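Local coordinates for guanylate kinase (Stenotrophomonas maltophilia, PDB 6WCT), which catalyses the ATP-dependent phosphorylation of GMP to GDP, a step thought to be essential for recycling GMP and, indirectly, cGMP, at residues Gly63-Asn66 with Gly67-His71; His90-His94 with Gly95-Gly99; Met173-Phe176 with Asn177-Asp180. All coordinates share one frame; numbering follows the deposited sequence.

Interaction 1 (Gly63-Asn66 with Gly67-His71); sequences GEVN and GQHYH. With 5GP (guanosine-5'-monophosphate), chain E.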
loop_
_atom_site.group_PDB
_atom_site.type_symbol
_atom_site.label_atom_id
_atom_site.label_comp_id
_atom_site.label_asym_id
_atom_site.label_seq_id
_atom_site.Cartn_x
_atom_site.Cartn_y
_atom_site.Cartn_z
ATOM N N GLY A 63 3.512 -21.242 -27.890
ATOM C CA GLY A 63 4.461 -20.736 -26.929
ATOM C C GLY A 63 4.187 -21.158 -25.505
ATOM O O GLY A 63 5.074 -21.040 -24.652
ATOM N N GLU A 64 2.973 -21.616 -25.220
ATOM C CA GLU A 64 2.619 -22.084 -23.889
ATOM C C GLU A 64 3.144 -23.495 -23.641
ATOM O O GLU A 64 3.197 -24.332 -24.543
ATOM C CB GLU A 64 1.107 -22.021 -23.714
ATOM C CG GLU A 64 0.607 -20.607 -23.446
ATOM C CD GLU A 64 -0.891 -20.540 -23.354
ATOM O OE1 GLU A 64 -1.539 -21.503 -23.811
ATOM O OE2 GLU A 64 -1.420 -19.547 -22.819
ATOM N N VAL A 65 3.546 -23.741 -22.398
ATOM C CA VAL A 65 4.084 -25.024 -21.952
ATOM C C VAL A 65 3.163 -25.569 -20.874
ATOM O O VAL A 65 2.886 -24.888 -19.876
ATOM C CB VAL A 65 5.524 -24.898 -21.434
ATOM C CG1 VAL A 65 6.042 -26.256 -20.957
ATOM C CG2 VAL A 65 6.422 -24.337 -22.527
ATOM N N ASN A 66 2.661 -26.772 -21.086
ATOM C CA ASN A 66 1.819 -27.395 -20.080
ATOM C C ASN A 66 2.656 -27.713 -18.845
ATOM O O ASN A 66 3.749 -28.273 -18.953
ATOM C CB ASN A 66 1.171 -28.641 -20.666
ATOM C CG ASN A 66 0.112 -29.211 -19.779
ATOM O OD1 ASN A 66 -0.200 -28.649 -18.731
ATOM N ND2 ASN A 66 -0.501 -30.301 -20.219
ATOM N N GLY A 67 2.154 -27.338 -17.670
ATOM C CA GLY A 67 2.903 -27.468 -16.430
ATOM C C GLY A 67 3.722 -26.242 -16.070
ATOM O O GLY A 67 4.281 -26.189 -14.967
ATOM N N GLN A 68 3.811 -25.263 -16.973
ATOM C CA GLN A 68 4.517 -24.008 -16.727
ATOM C C GLN A 68 3.555 -22.826 -16.680
ATOM O O GLN A 68 3.426 -22.174 -15.646
ATOM C CB GLN A 68 5.605 -23.815 -17.791
ATOM C CG GLN A 68 6.344 -22.501 -17.686
ATOM C CD GLN A 68 7.451 -22.366 -18.712
ATOM O OE1 GLN A 68 7.935 -23.359 -19.269
ATOM N NE2 GLN A 68 7.855 -21.133 -18.973
ATOM N N HIS A 69 2.898 -22.487 -17.792
ATOM C CA HIS A 69 1.957 -21.367 -17.769
ATOM C C HIS A 69 0.618 -21.755 -17.167
ATOM O O HIS A 69 -0.027 -20.922 -16.511
ATOM C CB HIS A 69 1.764 -20.818 -19.184
ATOM C CG HIS A 69 3.052 -20.503 -19.878
ATOM N ND1 HIS A 69 3.770 -21.446 -20.582
ATOM C CD2 HIS A 69 3.780 -19.361 -19.929
ATOM C CE1 HIS A 69 4.869 -20.891 -21.062
ATOM N NE2 HIS A 69 4.902 -19.629 -20.675
ATOM N N TYR A 70 0.199 -23.002 -17.377
ATOM C CA TYR A 70 -1.048 -23.534 -16.849
ATOM C C TYR A 70 -0.879 -25.034 -16.702
ATOM O O TYR A 70 -0.046 -25.647 -17.370
ATOM C CB TYR A 70 -2.252 -23.265 -17.783
ATOM C CG TYR A 70 -2.806 -21.853 -17.831
ATOM C CD1 TYR A 70 -3.754 -21.440 -16.920
ATOM C CD2 TYR A 70 -2.369 -20.932 -18.781
ATOM C CE1 TYR A 70 -4.287 -20.144 -16.958
ATOM C CE2 TYR A 70 -2.884 -19.623 -18.824
ATOM C CZ TYR A 70 -3.847 -19.249 -17.895
ATOM O OH TYR A 70 -4.398 -17.991 -17.892
ATOM N N HIS A 71 -1.730 -25.636 -15.891
ATOM C CA HIS A 71 -1.972 -27.066 -16.011
ATOM C C HIS A 71 -3.168 -27.205 -16.949
ATOM O O HIS A 71 -4.312 -26.958 -16.560
ATOM C CB HIS A 71 -2.229 -27.697 -14.648
ATOM C CG HIS A 71 -1.071 -27.585 -13.708
ATOM N ND1 HIS A 71 0.107 -28.277 -13.891
ATOM C CD2 HIS A 71 -0.896 -26.836 -12.592
ATOM C CE1 HIS A 71 0.948 -27.978 -12.916
ATOM N NE2 HIS A 71 0.363 -27.107 -12.113
HETATM P P 5GP E . -5.718 -16.320 -20.585
HETATM O O1P 5GP E . -4.437 -16.987 -20.151
HETATM O O2P 5GP E . -5.571 -15.312 -21.724
HETATM O O3P 5GP E . -6.843 -17.271 -20.910
HETATM O "O5'" 5GP E . -6.279 -15.534 -19.341
HETATM C "C5'" 5GP E . -7.634 -15.135 -19.294
HETATM C "C4'" 5GP E . -7.972 -14.624 -17.927
HETATM O "O4'" 5GP E . -8.134 -15.753 -17.029
HETATM C "C3'" 5GP E . -6.885 -13.734 -17.296
HETATM O "O3'" 5GP E . -7.482 -12.617 -16.650
HETATM C "C2'" 5GP E . -6.287 -14.629 -16.220
HETATM O "O2'" 5GP E . -5.730 -13.944 -15.121
HETATM C "C1'" 5GP E . -7.501 -15.445 -15.820
HETATM N N9 5GP E . -7.175 -16.671 -15.110
HETATM C C8 5GP E . -5.988 -17.353 -15.168
HETATM N N7 5GP E . -5.896 -18.303 -14.277
HETATM C C5 5GP E . -7.104 -18.254 -13.599
HETATM C C6 5GP E . -7.569 -18.995 -12.498
HETATM O O6 5GP E . -6.956 -19.878 -11.902
HETATM N N1 5GP E . -8.828 -18.593 -12.088
HETATM C C2 5GP E . -9.560 -17.586 -12.668
HETATM N N2 5GP E . -10.753 -17.307 -12.128
HETATM N N3 5GP E . -9.130 -16.882 -13.710
HETATM C C4 5GP E . -7.905 -17.259 -14.115
HETATM O O HOH W 1 0.426 -29.930 -16.160
#

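Interaction 2 (His90-His94 with Gly95-Gly99); sequences HAWVH and GDWKG. With 5GP (guanosine-5'-monophosphate), chain E.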
loop_
_atom_site.group_PDB
_atom_site.type_symbol
_atom_site.label_atom_id
_atom_site.label_comp_id
_atom_site.label_asym_id
_atom_site.label_seq_id
_atom_site.Cartn_x
_atom_site.Cartn_y
_atom_site.Cartn_z
ATOM N N HIS A 90 -12.919 -21.167 -8.896
ATOM C CA HIS A 90 -12.887 -21.514 -10.303
ATOM C C HIS A 90 -13.959 -20.698 -10.984
ATOM O O HIS A 90 -14.903 -20.231 -10.347
ATOM C CB HIS A 90 -13.087 -23.015 -10.527
ATOM C CG HIS A 90 -14.484 -23.477 -10.262
ATOM N ND1 HIS A 90 -14.918 -23.831 -9.006
ATOM C CD2 HIS A 90 -15.545 -23.634 -11.089
ATOM C CE1 HIS A 90 -16.187 -24.200 -9.070
ATOM N NE2 HIS A 90 -16.591 -24.090 -10.323
ATOM N N ALA A 91 -13.782 -20.498 -12.280
ATOM C CA ALA A 91 -14.719 -19.652 -12.988
ATOM C C ALA A 91 -14.685 -19.987 -14.466
ATOM O O ALA A 91 -13.687 -20.478 -14.999
ATOM C CB ALA A 91 -14.408 -18.173 -12.755
ATOM N N TRP A 92 -15.795 -19.683 -15.115
ATOM C CA TRP A 92 -15.939 -19.786 -16.555
ATOM C C TRP A 92 -15.422 -18.480 -17.126
ATOM O O TRP A 92 -16.056 -17.432 -16.970
ATOM C CB TRP A 92 -17.405 -20.030 -16.908
ATOM C CG TRP A 92 -17.707 -20.367 -18.339
ATOM C CD1 TRP A 92 -18.277 -19.550 -19.267
ATOM C CD2 TRP A 92 -17.465 -21.622 -19.002
ATOM N NE1 TRP A 92 -18.410 -20.216 -20.467
ATOM C CE2 TRP A 92 -17.915 -21.487 -20.331
ATOM C CE3 TRP A 92 -16.902 -22.839 -18.601
ATOM C CZ2 TRP A 92 -17.827 -22.526 -21.264
ATOM C CZ3 TRP A 92 -16.816 -23.874 -19.530
ATOM C CH2 TRP A 92 -17.277 -23.707 -20.845
ATOM N N VAL A 93 -14.263 -18.529 -17.764
ATOM C CA VAL A 93 -13.567 -17.324 -18.186
ATOM C C VAL A 93 -13.492 -17.381 -19.699
ATOM O O VAL A 93 -12.799 -18.239 -20.263
ATOM C CB VAL A 93 -12.163 -17.229 -17.565
ATOM C CG1 VAL A 93 -11.423 -15.997 -18.074
ATOM C CG2 VAL A 93 -12.255 -17.230 -16.051
ATOM N N HIS A 94 -14.223 -16.482 -20.355
ATOM C CA HIS A 94 -14.174 -16.341 -21.806
ATOM C C HIS A 94 -14.431 -17.674 -22.512
ATOM O O HIS A 94 -13.792 -18.011 -23.510
ATOM C CB HIS A 94 -12.833 -15.730 -22.195
ATOM C CG HIS A 94 -12.539 -14.475 -21.433
ATOM N ND1 HIS A 94 -13.540 -13.642 -20.974
ATOM C CD2 HIS A 94 -11.374 -13.953 -20.981
ATOM C CE1 HIS A 94 -12.999 -12.633 -20.315
ATOM N NE2 HIS A 94 -11.687 -12.798 -20.303
ATOM N N GLY A 95 -15.412 -18.421 -22.001
ATOM C CA GLY A 95 -15.841 -19.679 -22.589
ATOM C C GLY A 95 -14.996 -20.902 -22.294
ATOM O O GLY A 95 -15.137 -21.915 -22.986
ATOM N N ASP A 96 -14.157 -20.860 -21.259
ATOM C CA ASP A 96 -13.433 -22.042 -20.805
ATOM C C ASP A 96 -13.284 -21.964 -19.295
ATOM O O ASP A 96 -13.432 -20.901 -18.693
ATOM C CB ASP A 96 -12.051 -22.158 -21.458
ATOM C CG ASP A 96 -12.116 -22.565 -22.922
ATOM O OD1 ASP A 96 -12.416 -23.750 -23.219
ATOM O OD2 ASP A 96 -11.864 -21.680 -23.778
ATOM N N TRP A 97 -12.981 -23.106 -18.692
ATOM C CA TRP A 97 -12.754 -23.180 -17.255
ATOM C C TRP A 97 -11.363 -22.676 -16.872
ATOM O O TRP A 97 -10.371 -22.963 -17.545
ATOM C CB TRP A 97 -12.902 -24.618 -16.778
ATOM C CG TRP A 97 -14.298 -25.137 -16.814
ATOM C CD1 TRP A 97 -14.766 -26.182 -17.566
ATOM C CD2 TRP A 97 -15.415 -24.649 -16.068
ATOM N NE1 TRP A 97 -16.102 -26.368 -17.331
ATOM C CE2 TRP A 97 -16.527 -25.441 -16.416
ATOM C CE3 TRP A 97 -15.584 -23.615 -15.141
ATOM C CZ2 TRP A 97 -17.793 -25.231 -15.871
ATOM C CZ3 TRP A 97 -16.839 -23.409 -14.599
ATOM C CH2 TRP A 97 -17.930 -24.214 -14.966
ATOM N N LYS A 98 -11.296 -21.946 -15.765
ATOM C CA LYS A 98 -10.052 -21.562 -15.119
ATOM C C LYS A 98 -10.208 -21.802 -13.624
ATOM O O LYS A 98 -11.304 -21.675 -13.076
ATOM C CB LYS A 98 -9.701 -20.090 -15.384
ATOM C CG LYS A 98 -9.380 -19.766 -16.836
ATOM C CD LYS A 98 -7.887 -19.735 -17.080
ATOM C CE LYS A 98 -7.584 -19.724 -18.569
ATOM N NZ LYS A 98 -7.722 -18.372 -19.157
ATOM N N GLY A 99 -9.114 -22.180 -12.971
ATOM C CA GLY A 99 -9.200 -22.516 -11.568
ATOM C C GLY A 99 -7.894 -22.611 -10.804
ATOM O O GLY A 99 -6.858 -23.050 -11.322
HETATM P P 5GP E . -5.718 -16.320 -20.585
HETATM O O1P 5GP E . -4.437 -16.987 -20.151
HETATM O O2P 5GP E . -5.571 -15.312 -21.724
HETATM O O3P 5GP E . -6.843 -17.271 -20.910
HETATM O "O5'" 5GP E . -6.279 -15.534 -19.341
HETATM C "C5'" 5GP E . -7.634 -15.135 -19.294
HETATM C "C4'" 5GP E . -7.972 -14.624 -17.927
HETATM O "O4'" 5GP E . -8.134 -15.753 -17.029
HETATM C "C3'" 5GP E . -6.885 -13.734 -17.296
HETATM O "O3'" 5GP E . -7.482 -12.617 -16.650
HETATM C "C2'" 5GP E . -6.287 -14.629 -16.220
HETATM O "O2'" 5GP E . -5.730 -13.944 -15.121
HETATM C "C1'" 5GP E . -7.501 -15.445 -15.820
HETATM N N9 5GP E . -7.175 -16.671 -15.110
HETATM C C8 5GP E . -5.988 -17.353 -15.168
HETATM N N7 5GP E . -5.896 -18.303 -14.277
HETATM C C5 5GP E . -7.104 -18.254 -13.599
HETATM C C6 5GP E . -7.569 -18.995 -12.498
HETATM O O6 5GP E . -6.956 -19.878 -11.902
HETATM N N1 5GP E . -8.828 -18.593 -12.088
HETATM C C2 5GP E . -9.560 -17.586 -12.668
HETATM N N2 5GP E . -10.753 -17.307 -12.128
HETATM N N3 5GP E . -9.130 -16.882 -13.710
HETATM C C4 5GP E . -7.905 -17.259 -14.115
HETATM O O HOH W 2 -10.397 -19.347 -20.194
HETATM O O HOH W 3 -10.767 -19.239 -23.465
#

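Interaction 3 (Met173-Phe176 with Asn177-Asp180); sequences MLHF and NEFD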
loop_
_atom_site.group_PDB
_atom_site.type_symbol
_atom_site.label_atom_id
_atom_site.label_comp_id
_atom_site.label_asym_id
_atom_site.label_seq_id
_atom_site.Cartn_x
_atom_site.Cartn_y
_atom_site.Cartn_z
ATOM N N MET A 173 -11.553 -5.597 -17.785
ATOM C CA MET A 173 -11.219 -4.280 -17.262
ATOM C C MET A 173 -12.428 -3.530 -16.714
ATOM O O MET A 173 -12.248 -2.632 -15.882
ATOM C CB MET A 173 -10.523 -3.435 -18.344
ATOM C CG MET A 173 -9.154 -3.968 -18.733
ATOM S SD MET A 173 -8.263 -2.858 -19.858
ATOM C CE MET A 173 -9.199 -3.050 -21.379
ATOM N N LEU A 174 -13.648 -3.883 -17.141
ATOM C CA LEU A 174 -14.847 -3.240 -16.602
ATOM C C LEU A 174 -14.969 -3.424 -15.094
ATOM O O LEU A 174 -15.675 -2.645 -14.442
ATOM C CB LEU A 174 -16.106 -3.804 -17.263
ATOM C CG LEU A 174 -16.540 -3.355 -18.656
ATOM C CD1 LEU A 174 -17.682 -4.255 -19.119
ATOM C CD2 LEU A 174 -16.969 -1.880 -18.639
ATOM N N HIS A 175 -14.298 -4.436 -14.529
ATOM C CA HIS A 175 -14.372 -4.765 -13.110
ATOM C C HIS A 175 -13.164 -4.284 -12.327
ATOM O O HIS A 175 -12.931 -4.778 -11.221
ATOM C CB HIS A 175 -14.534 -6.272 -12.923
ATOM C CG HIS A 175 -15.858 -6.806 -13.372
ATOM N ND1 HIS A 175 -16.940 -6.916 -12.529
ATOM C CD2 HIS A 175 -16.291 -7.197 -14.592
ATOM C CE1 HIS A 175 -17.969 -7.401 -13.197
ATOM N NE2 HIS A 175 -17.606 -7.566 -14.455
ATOM N N PHE A 176 -12.358 -3.378 -12.897
ATOM C CA PHE A 176 -11.156 -2.910 -12.214
ATOM C C PHE A 176 -11.483 -2.276 -10.874
ATOM O O PHE A 176 -10.649 -2.282 -9.965
ATOM C CB PHE A 176 -10.405 -1.887 -13.087
ATOM C CG PHE A 176 -10.957 -0.492 -12.965
ATOM C CD1 PHE A 176 -12.085 -0.125 -13.680
ATOM C CD2 PHE A 176 -10.395 0.426 -12.087
ATOM C CE1 PHE A 176 -12.643 1.133 -13.551
ATOM C CE2 PHE A 176 -10.949 1.685 -11.941
ATOM C CZ PHE A 176 -12.071 2.045 -12.673
ATOM N N ASN A 177 -12.658 -1.672 -10.750
ATOM C CA ASN A 177 -12.989 -0.952 -9.528
ATOM C C ASN A 177 -13.085 -1.856 -8.308
ATOM O O ASN A 177 -13.130 -1.340 -7.191
ATOM C CB ASN A 177 -14.301 -0.185 -9.692
ATOM C CG ASN A 177 -14.448 0.911 -8.695
ATOM O OD1 ASN A 177 -13.647 1.832 -8.652
ATOM N ND2 ASN A 177 -15.478 0.813 -7.854
ATOM N N GLU A 178 -13.117 -3.174 -8.476
ATOM C CA GLU A 178 -13.214 -4.064 -7.329
ATOM C C GLU A 178 -11.882 -4.264 -6.606
ATOM O O GLU A 178 -11.859 -4.903 -5.546
ATOM C CB GLU A 178 -13.791 -5.407 -7.783
ATOM C CG GLU A 178 -15.207 -5.252 -8.299
ATOM C CD GLU A 178 -15.631 -6.334 -9.262
ATOM O OE1 GLU A 178 -14.967 -7.382 -9.306
ATOM O OE2 GLU A 178 -16.650 -6.132 -9.968
ATOM N N PHE A 179 -10.797 -3.690 -7.117
ATOM C CA PHE A 179 -9.451 -3.963 -6.646
ATOM C C PHE A 179 -8.904 -2.816 -5.797
ATOM O O PHE A 179 -9.307 -1.657 -5.947
ATOM C CB PHE A 179 -8.546 -4.267 -7.849
ATOM C CG PHE A 179 -8.885 -5.584 -8.519
ATOM C CD1 PHE A 179 -10.005 -5.697 -9.336
ATOM C CD2 PHE A 179 -8.129 -6.714 -8.285
ATOM C CE1 PHE A 179 -10.344 -6.907 -9.929
ATOM C CE2 PHE A 179 -8.459 -7.943 -8.882
ATOM C CZ PHE A 179 -9.568 -8.037 -9.695
ATOM N N ASP A 180 -8.001 -3.156 -4.861
ATOM C CA ASP A 180 -7.502 -2.130 -3.935
ATOM C C ASP A 180 -6.552 -1.157 -4.626
ATOM O O ASP A 180 -6.536 0.044 -4.314
ATOM C CB ASP A 180 -6.789 -2.775 -2.756
ATOM C CG ASP A 180 -7.682 -3.773 -2.013
ATOM O OD1 ASP A 180 -8.773 -3.361 -1.573
ATOM O OD2 ASP A 180 -7.270 -4.943 -1.856
HETATM O O HOH W 4 -15.676 -1.891 -11.804
#

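Interaction 1 (Gly63-Asn66 with Gly67-His71)
His-69 turns the edge of its imidazole back to the backbone of Val-65, beside Glu-64, four and five residues earlier in the same loop. Its CB leads to a CG set beside its own backbone N (chi1 -52°), a setting that carries the ring back toward Val-65. CG itself keeps 4.1 Å from Val-65 N, but the next atom, ND1, accepts a hydrogen bond from Val-65 N at 2.9 Å, nearly straight, the donor tilted 20° from the ring plane. Beyond it, CE1 passes 3.6 Å from Gly-63 O. Because ND1 accepts here, any proton on the neutral ring would be expected on NE2. On one face of the imidazole lies Gln-68 CG.

The same valine returns the bond through its carbonyl: Val-65 O accepts from both Gln-68 N, at 3.1 Å, and His-69 N. Together these bonds close a tight turn in the exposed loop between strands 55-56 and 71-72, part of the GMP-binding region of guanylate kinases. Over the turn, Val-65 CB rests 3.6 Å from Gln-68 OE1. Asn-66 OD1 accepts from Phe-72 N and from a water that also bonds His-71 ND1, tying the turn to the start of the next strand. On the ligand side, Tyr-70 OH donates a very short 2.5 Å hydrogen bond to GMP O1P, and Glu-64, through OE2, forms a salt bridge with Arg-58, another GMP-binding residue.

Interaction 2 (His90-His94 with Gly95-Gly99)
Two tryptophans facing each other across a hairpin, Trp-92 and Trp-97, meet edge-to-face: the six-membered ring of Trp-92 presents its edge to the face of Trp-97, with the planes at 78°. Trp-92 CE3 stands above the middle of the Trp-97 indole, 3.4 Å from Trp-97 CE2. CG of Trp-92 lies anti to its backbone N (chi1 -171°), which swings the indole over the turn, and the peptide from Gly-95 to Asp-96 covers one of its faces. His-90 completes the aromatic cluster, its CD2 lying 3.7 Å from Trp-97 CZ3, while Trp-97 NE1 bonds Glu-79 on helix 75-83.

The backbone is an antiparallel beta hairpin closed by a type I' turn from Val-93 to Asp-96, with His-94 and Gly-95 at its corners. Ala-91 and Lys-98 form a hydrogen-bonded pair, in which Ala-91 N to Lys-98 O and Lys-98 N to Ala-91 O are each 2.9 Å, and Val-93 and Asp-96 form the next, in which Val-93 N reaches Asp-96 O at 2.7 Å.

The other face, carrying Ala-91, Val-93, Asp-96 and Lys-98, looks onto GMP. Here Lys-98 CG packs 3.8 Å from Val-93 CB, and the aliphatic chain runs beside the guanine, with CB 3.6 Å from GMP C4. The ammonium lies by the phosphate, though its exact place is uncertain, and a water links it to Val-93 O. His-94 NE2 bonds Glu-172, which itself binds GMP.

Interaction 3 (Met173-Phe176 with Asn177-Asp180)
The imidazole of His-175 meets Glu-178 at its edge: ND1 donates to Glu-178 OE2 at 2.7 Å, almost straight and within the ring plane. The carboxylate is turned 69° against the ring, and OE2 is met on its syn side, 30° out of the carboxylate plane. Trp-121 stacks on the imidazole. Over one face of the Phe-176 ring sits Asn-177 CB, a CH-pi contact 4.3 Å from the centroid; with CG between the backbone N and the carbonyl carbon (chi1 83°), the ring lies over the start of the following residue. The edge of Phe-179 faces His-175 O, with CE1 3.6 Å from that oxygen, and Arg-128 makes a cation-pi contact with the ring.

A water joins Leu-174 O to Asn-177 N. Asn-177 OD1 turns to Lys-210 of the second subunit, whose Arg-206 reaches Phe-179 O. The two i to i+3 backbone bonds, Glu-178 N to His-175 O and Phe-179 N to Phe-176 O, each 3.2 Å, are those of a short 3-10 turn, here linking helix 159-173 to strand 181-184, the outermost strand, within this chain, of the parallel sheet of the P-loop kinase core, against the subunit interface.

In the fold
Interactions 1 and 2 belong to the GMP-binding part of the enzyme. Their centres are 16 Å apart, yet they meet beside the ligand, where Tyr-70 OH packs 3.6 Å from Lys-98 NZ as modelled, the place of NZ being uncertain. Strands 71-72 and 96-101 also share a mixed sheet, with 55-56 between them. Interaction 3 lies across the chain's centre from interaction 1, about 27 Å between centres, and makes no contact with either of the others; its nearest atoms are about 8 Å from interaction 2. The Phe-179 side chain stays about 9 Å from GMP. Glu-172, a GMP-binding residue, immediately precedes Met-173 of interaction 3.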